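Local coordinates for protein probable branched-chain-amino-acid aminotransferase (Thermotoga maritima MSB8, PDB 3CSW) that probably catalyses the reversible transfer of the amino group of leucine, isoleucine and valine to 2-oxoglutarate with pyridoxal 5'-phosphate as cofactor, at residues V13-R18 with L110-P115; N131-P136 with L168-Q173; W227-A232 with R248-H253. All blocks are in the same frame, centred on the assembly; numbering follows the deposited sequence.

Overall arrangement
Contact 1 lies on one side of the chain's centre, contacts 2 and 3 on the other. The Ser114 side chain of contact 1 and the Leu229 side chain of contact 3 are each about 14 Å from a bound pyridoxal-5'-phosphate. In contact 2 the Arg134 side chain is about 7 Å from that of Lys145, probably the lysine that carries the cofactor. Centres of contacts 1 and 2 are about 34 Å apart, those of contacts 2 and 3 about 17 Å, the latter pair with nearest atoms about 5 Å apart and without touching. Contacts 1 and 2 both touch the second subunit; contacts 2 and 3 both touch the third.

Contact 1: V13-R18 with L110-P115; sequences VLIWWR and LFVFSP
Trp17 and Leu110 meet where strand 14-17 ends, the indole atom Trp17 CE3 resting 3.7 Å from Leu110 CB. A chi1 of -180° sets Trp17 CG beside the carbonyl carbon, and from there the ring reaches Leu110, whose CD1 tucks in against Trp17 CB at 3.9 Å. On the same face of the sheet, Ile15 pairs with Val112; just before the strand, Val13 CG1 meets Val112 CG1 at 3.8 Å. The other face carries Leu14, Trp16, Phe111 and Phe113. There Trp16 and Phe111 run alongside one another in the same direction; Trp16 CE3 is 3.7 Å from Phe111 CD1, the ring planes standing at 89° in an oblique arrangement. Beneath these side chains four backbone bonds join the antiparallel strands. Phe113 N to Leu14 O is the shortest at 2.7 Å and nearly straight (174°), and the same Leu14 O sits in the plane of the Phe113 ring, at its edge. Trp16 and Phe111 exchange the other pair, Trp16 N to Phe111 O at 3.0 Å and Phe111 N to Trp16 O at 3.1 Å.

Further out, Val84 of helix 78-89 packs on both Trp16 and Phe111, whereas Phe31 and Phe34 of the second subunit press on Ile15, Val112 and Leu110. Arg18 lays its CG over one face of the Trp17 indole, whose NE1 makes a weak bond to Ser28 O. An alanine in place of Trp17 is likely to open a gap beside Leu110 and deprive Arg18 CG and Ser28 O of their indole partner. The polar bonding across this contact belongs to the backbone, and both faces of the paired strands meet apolar groups: helix 78-89 on one, the second subunit on the other.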
loop_
_atom_site.group_PDB
_atom_site.type_symbol
_atom_site.label_atom_id
_atom_site.label_comp_id
_atom_site.label_asym_id
_atom_site.label_seq_id
_atom_site.Cartn_x
_atom_site.Cartn_y
_atom_site.Cartn_z
ATOM N N VAL A 13 -22.051 -34.028 -19.947
ATOM C CA VAL A 13 -22.135 -33.183 -18.738
ATOM C C VAL A 13 -23.488 -33.308 -17.992
ATOM O O VAL A 13 -24.536 -33.008 -18.557
ATOM C CB VAL A 13 -21.880 -31.707 -19.128
ATOM C CG1 VAL A 13 -21.913 -30.772 -17.903
ATOM C CG2 VAL A 13 -20.540 -31.601 -19.864
ATOM N N LEU A 14 -23.444 -33.749 -16.731
ATOM C CA LEU A 14 -24.630 -33.931 -15.868
ATOM C C LEU A 14 -24.722 -32.806 -14.836
ATOM O O LEU A 14 -23.707 -32.326 -14.365
ATOM C CB LEU A 14 -24.510 -35.260 -15.109
ATOM C CG LEU A 14 -25.614 -35.703 -14.132
ATOM C CD1 LEU A 14 -26.847 -36.168 -14.897
ATOM C CD2 LEU A 14 -25.118 -36.808 -13.211
ATOM N N ILE A 15 -25.934 -32.378 -14.496
ATOM C CA ILE A 15 -26.125 -31.379 -13.449
ATOM C C ILE A 15 -27.182 -31.857 -12.456
ATOM O O ILE A 15 -28.067 -32.645 -12.793
ATOM C CB ILE A 15 -26.487 -29.942 -13.999
ATOM C CG1 ILE A 15 -27.910 -29.879 -14.552
ATOM C CG2 ILE A 15 -25.492 -29.497 -15.048
ATOM C CD1 ILE A 15 -28.373 -28.475 -14.927
ATOM N N TRP A 16 -27.036 -31.422 -11.211
ATOM C CA TRP A 16 -28.055 -31.613 -10.197
ATOM C C TRP A 16 -28.548 -30.212 -9.861
ATOM O O TRP A 16 -27.769 -29.334 -9.478
ATOM C CB TRP A 16 -27.498 -32.312 -8.967
ATOM C CG TRP A 16 -28.551 -32.736 -8.006
ATOM C CD1 TRP A 16 -29.187 -33.954 -7.955
ATOM C CD2 TRP A 16 -29.106 -31.954 -6.958
ATOM N NE1 TRP A 16 -30.098 -33.971 -6.923
ATOM C CE2 TRP A 16 -30.062 -32.753 -6.295
ATOM C CE3 TRP A 16 -28.877 -30.653 -6.499
ATOM C CZ2 TRP A 16 -30.786 -32.292 -5.201
ATOM C CZ3 TRP A 16 -29.616 -30.190 -5.408
ATOM C CH2 TRP A 16 -30.553 -31.008 -4.777
ATOM N N TRP A 17 -29.843 -30.007 -10.029
ATOM C CA TRP A 17 -30.445 -28.691 -9.900
ATOM C C TRP A 17 -31.898 -28.862 -9.471
ATOM O O TRP A 17 -32.632 -29.649 -10.061
ATOM C CB TRP A 17 -30.336 -27.970 -11.251
ATOM C CG TRP A 17 -30.903 -26.576 -11.323
ATOM C CD1 TRP A 17 -31.817 -26.112 -12.229
ATOM C CD2 TRP A 17 -30.584 -25.467 -10.473
ATOM N NE1 TRP A 17 -32.084 -24.790 -11.993
ATOM C CE2 TRP A 17 -31.339 -24.366 -10.925
ATOM C CE3 TRP A 17 -29.731 -25.295 -9.377
ATOM C CZ2 TRP A 17 -31.267 -23.111 -10.318
ATOM C CZ3 TRP A 17 -29.664 -24.042 -8.773
ATOM C CH2 TRP A 17 -30.427 -22.972 -9.244
ATOM N N ARG A 18 -32.281 -28.153 -8.414
ATOM C CA ARG A 18 -33.643 -28.181 -7.894
ATOM C C ARG A 18 -34.165 -29.613 -7.721
ATOM O O ARG A 18 -35.194 -29.995 -8.288
ATOM C CB ARG A 18 -34.570 -27.338 -8.789
ATOM C CG ARG A 18 -34.018 -25.933 -9.092
ATOM C CD ARG A 18 -35.096 -24.883 -9.456
ATOM N NE ARG A 18 -35.921 -25.249 -10.616
ATOM C CZ ARG A 18 -36.590 -24.388 -11.389
ATOM N NH1 ARG A 18 -36.545 -23.073 -11.171
ATOM N NH2 ARG A 18 -37.303 -24.848 -12.413
ATOM N N LEU A 110 -26.114 -25.824 -7.061
ATOM C CA LEU A 110 -26.007 -26.434 -8.385
ATOM C C LEU A 110 -24.723 -27.234 -8.457
ATOM O O LEU A 110 -23.652 -26.698 -8.180
ATOM C CB LEU A 110 -25.994 -25.372 -9.485
ATOM C CG LEU A 110 -25.639 -25.776 -10.925
ATOM C CD1 LEU A 110 -26.733 -26.617 -11.524
ATOM C CD2 LEU A 110 -25.399 -24.524 -11.760
ATOM N N PHE A 111 -24.833 -28.510 -8.834
ATOM C CA PHE A 111 -23.659 -29.367 -9.024
ATOM C C PHE A 111 -23.496 -29.581 -10.519
ATOM O O PHE A 111 -24.496 -29.772 -11.217
ATOM C CB PHE A 111 -23.845 -30.728 -8.372
ATOM C CG PHE A 111 -24.020 -30.705 -6.868
ATOM C CD1 PHE A 111 -25.226 -30.313 -6.293
ATOM C CD2 PHE A 111 -23.010 -31.182 -6.033
ATOM C CE1 PHE A 111 -25.413 -30.357 -4.903
ATOM C CE2 PHE A 111 -23.195 -31.232 -4.644
ATOM C CZ PHE A 111 -24.392 -30.812 -4.082
ATOM N N VAL A 112 -22.261 -29.540 -11.010
ATOM C CA VAL A 112 -21.979 -29.805 -12.420
ATOM C C VAL A 112 -20.940 -30.926 -12.455
ATOM O O VAL A 112 -19.867 -30.796 -11.871
ATOM C CB VAL A 112 -21.450 -28.550 -13.183
ATOM C CG1 VAL A 112 -21.336 -28.833 -14.674
ATOM C CG2 VAL A 112 -22.340 -27.344 -12.954
ATOM N N PHE A 113 -21.280 -32.039 -13.107
ATOM C CA PHE A 113 -20.374 -33.187 -13.233
ATOM C C PHE A 113 -19.908 -33.337 -14.675
ATOM O O PHE A 113 -20.734 -33.348 -15.571
ATOM C CB PHE A 113 -21.083 -34.473 -12.833
ATOM C CG PHE A 113 -21.572 -34.501 -11.406
ATOM C CD1 PHE A 113 -22.801 -33.957 -11.070
ATOM C CD2 PHE A 113 -20.838 -35.145 -10.417
ATOM C CE1 PHE A 113 -23.272 -34.018 -9.776
ATOM C CE2 PHE A 113 -21.304 -35.203 -9.108
ATOM C CZ PHE A 113 -22.524 -34.638 -8.786
ATOM N N SER A 114 -18.600 -33.441 -14.894
ATOM C CA SER A 114 -18.054 -33.658 -16.236
ATOM C C SER A 114 -16.815 -34.538 -16.186
ATOM O O SER A 114 -16.138 -34.602 -15.173
ATOM C CB SER A 114 -17.728 -32.331 -16.931
ATOM O OG SER A 114 -16.711 -31.614 -16.267
ATOM N N PRO A 115 -16.512 -35.236 -17.280
ATOM C CA PRO A 115 -15.373 -36.147 -17.213
ATOM C C PRO A 115 -14.086 -35.411 -16.914
ATOM O O PRO A 115 -13.868 -34.345 -17.470
ATOM C CB PRO A 115 -15.333 -36.756 -18.619
ATOM C CG PRO A 115 -16.730 -36.621 -19.125
ATOM C CD PRO A 115 -17.167 -35.282 -18.595
#

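Contact 2: N131-P136 with L168-Q173; sequences NVRRIP and LGLNGQ
Arg133 reaches across to the turn at Gly169-Gly172 and, with Leu170 and Leu168, carries most of this contact. Its chain bends at chi2 (-63°), bringing CD to 3.9 Å from Leu168 CB and sending NH1 on to Gly169 O, a 2.9 Å hydrogen bond with the oxygen lying 19° out of the guanidinium plane. Gly169 O takes a second donor, Gly172 N, and is thus gripped from within the turn as well as by the arginine. NH1 also bonds Asn171 O of the third subunit, where Trp225 makes a cation-pi contact with the guanidinium; one charged group therefore ties this turn to its counterpart in another chain.

Leu170 spreads its two methyls over the facing segment: CD2 rests 4.0 Å from Arg133 CB, and CD1 lies 4.0 Å from Pro136 CG. That proline in turn packs on Pro136 of the second subunit. Leu168 adds its backbone, its O accepting from Arg134 N at 2.9 Å while Arg133 CA comes to 3.2 Å from the same oxygen in a CA-H...O contact. Two waters fill out the polar joint: one links Val132 O to Leu168 N, the other Arg134 O to Leu170 N, each donating to the carbonyl and accepting from the amide.

Arg134 turns its guanidinium elsewhere, into salt bridges with Glu176 and Asp151, and its side chain is about 7 Å from that of Lys145, probably the cofactor-binding lysine, here without the covalent link. Residues 169-173 form a type I turn with a G1 bulge: Gly172 takes left-handed backbone angles, and Gly169 N reaches Gln173 O at 2.8 Å. This is a classic way of closing a beta hairpin, here the one joining antiparallel strands 164-168 and 174-177.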
loop_
_atom_site.group_PDB
_atom_site.type_symbol
_atom_site.label_atom_id
_atom_site.label_comp_id
_atom_site.label_asym_id
_atom_site.label_seq_id
_atom_site.Cartn_x
_atom_site.Cartn_y
_atom_site.Cartn_z
ATOM N N ASN A 131 -0.249 -9.778 -14.631
ATOM C CA ASN A 131 -0.372 -8.310 -14.523
ATOM C C ASN A 131 -1.420 -7.879 -13.527
ATOM O O ASN A 131 -1.652 -6.691 -13.394
ATOM C CB ASN A 131 -0.806 -7.660 -15.838
ATOM C CG ASN A 131 0.184 -7.832 -16.933
ATOM O OD1 ASN A 131 1.408 -7.818 -16.714
ATOM N ND2 ASN A 131 -0.335 -7.989 -18.153
ATOM N N VAL A 132 -2.071 -8.846 -12.884
ATOM C CA VAL A 132 -3.073 -8.615 -11.891
ATOM C C VAL A 132 -2.496 -9.002 -10.519
ATOM O O VAL A 132 -2.001 -10.127 -10.347
ATOM C CB VAL A 132 -4.319 -9.466 -12.207
ATOM C CG1 VAL A 132 -5.386 -9.236 -11.169
ATOM C CG2 VAL A 132 -4.841 -9.143 -13.617
ATOM N N ARG A 133 -2.538 -8.060 -9.566
ATOM C CA ARG A 133 -2.146 -8.327 -8.192
ATOM C C ARG A 133 -3.336 -8.862 -7.428
ATOM O O ARG A 133 -4.465 -8.473 -7.669
ATOM C CB ARG A 133 -1.593 -7.097 -7.473
ATOM C CG ARG A 133 -0.357 -6.482 -8.069
ATOM C CD ARG A 133 0.816 -7.435 -8.037
ATOM N NE ARG A 133 1.964 -6.804 -8.681
ATOM C CZ ARG A 133 2.961 -6.166 -8.072
ATOM N NH1 ARG A 133 3.041 -6.068 -6.741
ATOM N NH2 ARG A 133 3.910 -5.603 -8.820
ATOM N N ARG A 134 -3.062 -9.779 -6.510
ATOM C CA ARG A 134 -4.080 -10.354 -5.633
ATOM C C ARG A 134 -4.721 -9.252 -4.782
ATOM O O ARG A 134 -4.016 -8.401 -4.250
ATOM C CB ARG A 134 -3.439 -11.407 -4.741
ATOM C CG ARG A 134 -4.403 -12.325 -4.008
ATOM C CD ARG A 134 -4.908 -13.390 -4.953
ATOM N NE ARG A 134 -5.481 -14.530 -4.256
ATOM C CZ ARG A 134 -6.771 -14.852 -4.191
ATOM N NH1 ARG A 134 -7.708 -14.121 -4.762
ATOM N NH2 ARG A 134 -7.131 -15.950 -3.540
ATOM N N ILE A 135 -6.060 -9.276 -4.661
ATOM C CA ILE A 135 -6.783 -8.253 -3.908
ATOM C C ILE A 135 -6.402 -8.406 -2.440
ATOM O O ILE A 135 -6.402 -9.542 -1.916
ATOM C CB ILE A 135 -8.342 -8.358 -4.053
ATOM C CG1 ILE A 135 -8.776 -8.149 -5.506
ATOM C CG2 ILE A 135 -9.033 -7.355 -3.099
ATOM C CD1 ILE A 135 -10.312 -8.412 -5.762
ATOM N N PRO A 136 -6.056 -7.285 -1.778
ATOM C CA PRO A 136 -5.626 -7.375 -0.383
ATOM C C PRO A 136 -6.818 -7.544 0.557
ATOM O O PRO A 136 -7.940 -7.204 0.194
ATOM C CB PRO A 136 -4.911 -6.028 -0.153
ATOM C CG PRO A 136 -5.620 -5.081 -1.037
ATOM C CD PRO A 136 -6.005 -5.895 -2.269
ATOM N N LEU A 168 1.035 -12.007 -7.757
ATOM C CA LEU A 168 1.783 -11.465 -6.659
ATOM C C LEU A 168 0.831 -10.588 -5.860
ATOM O O LEU A 168 -0.168 -10.088 -6.395
ATOM C CB LEU A 168 2.950 -10.593 -7.153
ATOM C CG LEU A 168 3.872 -11.181 -8.223
ATOM C CD1 LEU A 168 4.968 -10.210 -8.536
ATOM C CD2 LEU A 168 4.397 -12.522 -7.803
ATOM N N GLY A 169 1.141 -10.404 -4.587
ATOM C CA GLY A 169 0.391 -9.477 -3.751
ATOM C C GLY A 169 0.878 -8.075 -4.009
ATOM O O GLY A 169 1.844 -7.880 -4.749
ATOM N N LEU A 170 0.256 -7.089 -3.365
ATOM C CA LEU A 170 0.595 -5.697 -3.624
ATOM C C LEU A 170 2.046 -5.362 -3.367
ATOM O O LEU A 170 2.530 -4.420 -3.942
ATOM C CB LEU A 170 -0.260 -4.724 -2.804
ATOM C CG LEU A 170 -1.725 -4.491 -3.176
ATOM C CD1 LEU A 170 -2.278 -3.345 -2.284
ATOM C CD2 LEU A 170 -1.903 -4.217 -4.680
ATOM N N ASN A 171 2.723 -6.075 -2.462
ATOM C CA ASN A 171 4.126 -5.784 -2.183
ATOM C C ASN A 171 5.119 -6.650 -2.972
ATOM O O ASN A 171 6.316 -6.614 -2.701
ATOM C CB ASN A 171 4.437 -5.966 -0.689
ATOM C CG ASN A 171 3.654 -5.018 0.209
ATOM O OD1 ASN A 171 2.862 -5.466 1.016
ATOM N ND2 ASN A 171 3.898 -3.717 0.086
ATOM N N GLY A 172 4.659 -7.435 -3.938
ATOM C CA GLY A 172 5.586 -8.277 -4.677
ATOM C C GLY A 172 5.867 -9.640 -4.063
ATOM O O GLY A 172 6.722 -10.371 -4.564
ATOM N N GLN A 173 5.153 -9.984 -2.987
ATOM C CA GLN A 173 5.194 -11.334 -2.437
ATOM C C GLN A 173 4.451 -12.259 -3.385
ATOM O O GLN A 173 3.499 -11.852 -4.026
ATOM C CB GLN A 173 4.598 -11.411 -1.012
ATOM C CG GLN A 173 3.063 -11.369 -0.864
ATOM C CD GLN A 173 2.466 -9.962 -0.852
ATOM O OE1 GLN A 173 3.042 -9.020 -1.382
ATOM N NE2 GLN A 173 1.296 -9.834 -0.255
HETATM O O HOH W 1 0.621 -10.288 -10.140
HETATM O O HOH W 2 -2.332 -8.069 -2.162
#

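Contact 3: W227-A232 with R248-H253; sequences WELFEA and RRLNEH
Phe230 and Leu250 form the apolar heart of the contact, the methyl Leu250 CD2 standing over one face of the phenyl ring in a CH-pi contact, 3.8 Å from its centroid and 19° off the normal. The same methyl presses against Leu229 CB at 3.5 Å, tighter than carbons usually sit. The Leu250 side chain stands roughly perpendicular to those of both Leu229 and Phe230.

Among the rings, Phe230 directs its edge toward the face of His253 in an offset edge-to-face pair, centroids 5.9 Å apart and planes at 69°. The two side chains run antiparallel alongside each other, Phe230 CD2 reaching His253 CB at 3.9 Å.

Leu250 and His253 are the ends of a type II' beta turn, which closes a tight hairpin between strands 249-250 and 253-254; the helix 226-230 packs on these two end residues.

Polar groups play a smaller part. Asn251 brings ND2 to the edge of the Phe230 ring, 4.1 Å from CZ, while its OD1 takes a bond from Ile129 N. Over the face of the His253 imidazole lies the backbone carbonyl of Phe230, its O 3.1 Å from His253 CE1, a contact with the ring and not a hydrogen bond. In the plane of that imidazole a water sits 2.6 Å from His253 NE2 and donates to Ala232 O.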
loop_
_atom_site.group_PDB
_atom_site.type_symbol
_atom_site.label_atom_id
_atom_site.label_comp_id
_atom_site.label_asym_id
_atom_site.label_seq_id
_atom_site.Cartn_x
_atom_site.Cartn_y
_atom_site.Cartn_z
ATOM N N TRP A 227 11.299 -12.614 -6.581
ATOM C CA TRP A 227 12.648 -12.949 -7.080
ATOM C C TRP A 227 13.224 -14.313 -6.610
ATOM O O TRP A 227 14.103 -14.875 -7.253
ATOM C CB TRP A 227 13.615 -11.808 -6.786
ATOM C CG TRP A 227 13.828 -11.485 -5.336
ATOM C CD1 TRP A 227 14.772 -12.028 -4.498
ATOM C CD2 TRP A 227 13.123 -10.509 -4.562
ATOM N NE1 TRP A 227 14.666 -11.471 -3.242
ATOM C CE2 TRP A 227 13.670 -10.532 -3.255
ATOM C CE3 TRP A 227 12.083 -9.614 -4.841
ATOM C CZ2 TRP A 227 13.218 -9.678 -2.238
ATOM C CZ3 TRP A 227 11.620 -8.776 -3.821
ATOM C CH2 TRP A 227 12.190 -8.811 -2.539
ATOM N N GLU A 228 12.696 -14.856 -5.509
ATOM C CA GLU A 228 13.064 -16.188 -5.042
ATOM C C GLU A 228 12.628 -17.279 -6.024
ATOM O O GLU A 228 13.253 -18.312 -6.091
ATOM C CB GLU A 228 12.481 -16.505 -3.657
ATOM C CG GLU A 228 12.872 -15.544 -2.547
ATOM C CD GLU A 228 12.431 -16.046 -1.173
ATOM O OE1 GLU A 228 12.884 -17.125 -0.771
ATOM O OE2 GLU A 228 11.662 -15.356 -0.487
ATOM N N LEU A 229 11.544 -17.068 -6.753
ATOM C CA LEU A 229 11.122 -18.024 -7.780
ATOM C C LEU A 229 12.203 -18.099 -8.878
ATOM O O LEU A 229 12.474 -19.161 -9.436
ATOM C CB LEU A 229 9.783 -17.615 -8.397
ATOM C CG LEU A 229 8.524 -17.584 -7.518
ATOM C CD1 LEU A 229 7.295 -17.124 -8.341
ATOM C CD2 LEU A 229 8.250 -18.929 -6.838
ATOM N N PHE A 230 12.826 -16.967 -9.170
ATOM C CA PHE A 230 13.839 -16.905 -10.228
ATOM C C PHE A 230 15.188 -17.455 -9.777
ATOM O O PHE A 230 16.066 -17.682 -10.601
ATOM C CB PHE A 230 13.953 -15.491 -10.798
ATOM C CG PHE A 230 12.735 -15.064 -11.584
ATOM C CD1 PHE A 230 11.621 -14.542 -10.943
ATOM C CD2 PHE A 230 12.703 -15.178 -12.970
ATOM C CE1 PHE A 230 10.471 -14.158 -11.664
ATOM C CE2 PHE A 230 11.555 -14.784 -13.699
ATOM C CZ PHE A 230 10.449 -14.275 -13.045
ATOM N N GLU A 231 15.337 -17.714 -8.480
ATOM C CA GLU A 231 16.551 -18.328 -7.964
ATOM C C GLU A 231 16.328 -19.719 -7.418
ATOM O O GLU A 231 17.253 -20.315 -6.875
ATOM C CB GLU A 231 17.161 -17.450 -6.893
ATOM C CG GLU A 231 17.484 -16.061 -7.426
ATOM C CD GLU A 231 18.540 -15.360 -6.610
ATOM O OE1 GLU A 231 18.225 -14.907 -5.483
ATOM O OE2 GLU A 231 19.680 -15.254 -7.109
ATOM N N ALA A 232 15.111 -20.242 -7.577
ATOM C CA ALA A 232 14.738 -21.534 -7.029
ATOM C C ALA A 232 15.384 -22.673 -7.808
ATOM O O ALA A 232 15.621 -22.546 -9.015
ATOM C CB ALA A 232 13.198 -21.677 -7.059
ATOM N N ARG A 248 8.368 -26.218 -15.539
ATOM C CA ARG A 248 9.679 -26.224 -16.204
ATOM C C ARG A 248 10.226 -24.833 -16.576
ATOM O O ARG A 248 11.443 -24.670 -16.737
ATOM C CB ARG A 248 9.673 -27.142 -17.415
ATOM C CG ARG A 248 9.011 -26.635 -18.602
ATOM C CD ARG A 248 9.335 -27.533 -19.834
ATOM N NE ARG A 248 8.238 -27.333 -20.765
ATOM C CZ ARG A 248 8.061 -26.233 -21.504
ATOM N NH1 ARG A 248 8.953 -25.237 -21.485
ATOM N NH2 ARG A 248 6.981 -26.129 -22.281
ATOM N N ARG A 249 9.331 -23.841 -16.674
ATOM C CA ARG A 249 9.709 -22.487 -17.065
ATOM C C ARG A 249 8.763 -21.411 -16.462
ATOM O O ARG A 249 7.548 -21.561 -16.509
ATOM C CB ARG A 249 9.676 -22.438 -18.583
ATOM C CG ARG A 249 10.319 -21.266 -19.235
ATOM C CD ARG A 249 10.518 -21.623 -20.703
ATOM N NE ARG A 249 11.383 -20.693 -21.416
ATOM C CZ ARG A 249 10.950 -19.709 -22.207
ATOM N NH1 ARG A 249 9.643 -19.504 -22.391
ATOM N NH2 ARG A 249 11.834 -18.915 -22.823
ATOM N N LEU A 250 9.349 -20.378 -15.854
ATOM C CA LEU A 250 8.642 -19.204 -15.368
ATOM C C LEU A 250 9.084 -18.034 -16.232
ATOM O O LEU A 250 10.255 -17.701 -16.270
ATOM C CB LEU A 250 8.978 -18.931 -13.888
ATOM C CG LEU A 250 8.542 -17.611 -13.248
ATOM C CD1 LEU A 250 7.012 -17.432 -13.264
ATOM C CD2 LEU A 250 9.153 -17.479 -11.817
ATOM N N ASN A 251 8.144 -17.399 -16.917
ATOM C CA ASN A 251 8.476 -16.341 -17.858
ATOM C C ASN A 251 9.525 -16.916 -18.842
ATOM O O ASN A 251 9.226 -17.883 -19.545
ATOM C CB ASN A 251 8.929 -15.050 -17.131
ATOM C CG ASN A 251 7.774 -14.271 -16.490
ATOM O OD1 ASN A 251 6.682 -14.780 -16.294
ATOM N ND2 ASN A 251 8.030 -13.017 -16.167
ATOM N N GLU A 252 10.740 -16.369 -18.890
ATOM C CA GLU A 252 11.787 -16.924 -19.775
ATOM C C GLU A 252 12.825 -17.743 -19.005
ATOM O O GLU A 252 13.843 -18.132 -19.562
ATOM C CB GLU A 252 12.507 -15.802 -20.509
ATOM C CG GLU A 252 11.655 -14.971 -21.440
ATOM C CD GLU A 252 12.343 -13.653 -21.800
ATOM O OE1 GLU A 252 12.523 -12.779 -20.907
ATOM O OE2 GLU A 252 12.707 -13.501 -22.986
ATOM N N HIS A 253 12.555 -18.009 -17.732
ATOM C CA HIS A 253 13.470 -18.714 -16.861
ATOM C C HIS A 253 13.138 -20.198 -16.780
ATOM O O HIS A 253 12.159 -20.580 -16.159
ATOM C CB HIS A 253 13.412 -18.085 -15.454
ATOM C CG HIS A 253 14.416 -18.650 -14.494
ATOM N ND1 HIS A 253 15.678 -18.117 -14.336
ATOM C CD2 HIS A 253 14.345 -19.705 -13.649
ATOM C CE1 HIS A 253 16.338 -18.825 -13.434
ATOM N NE2 HIS A 253 15.551 -19.791 -13.001
HETATM O O HOH W 3 16.533 -21.200 -11.025
#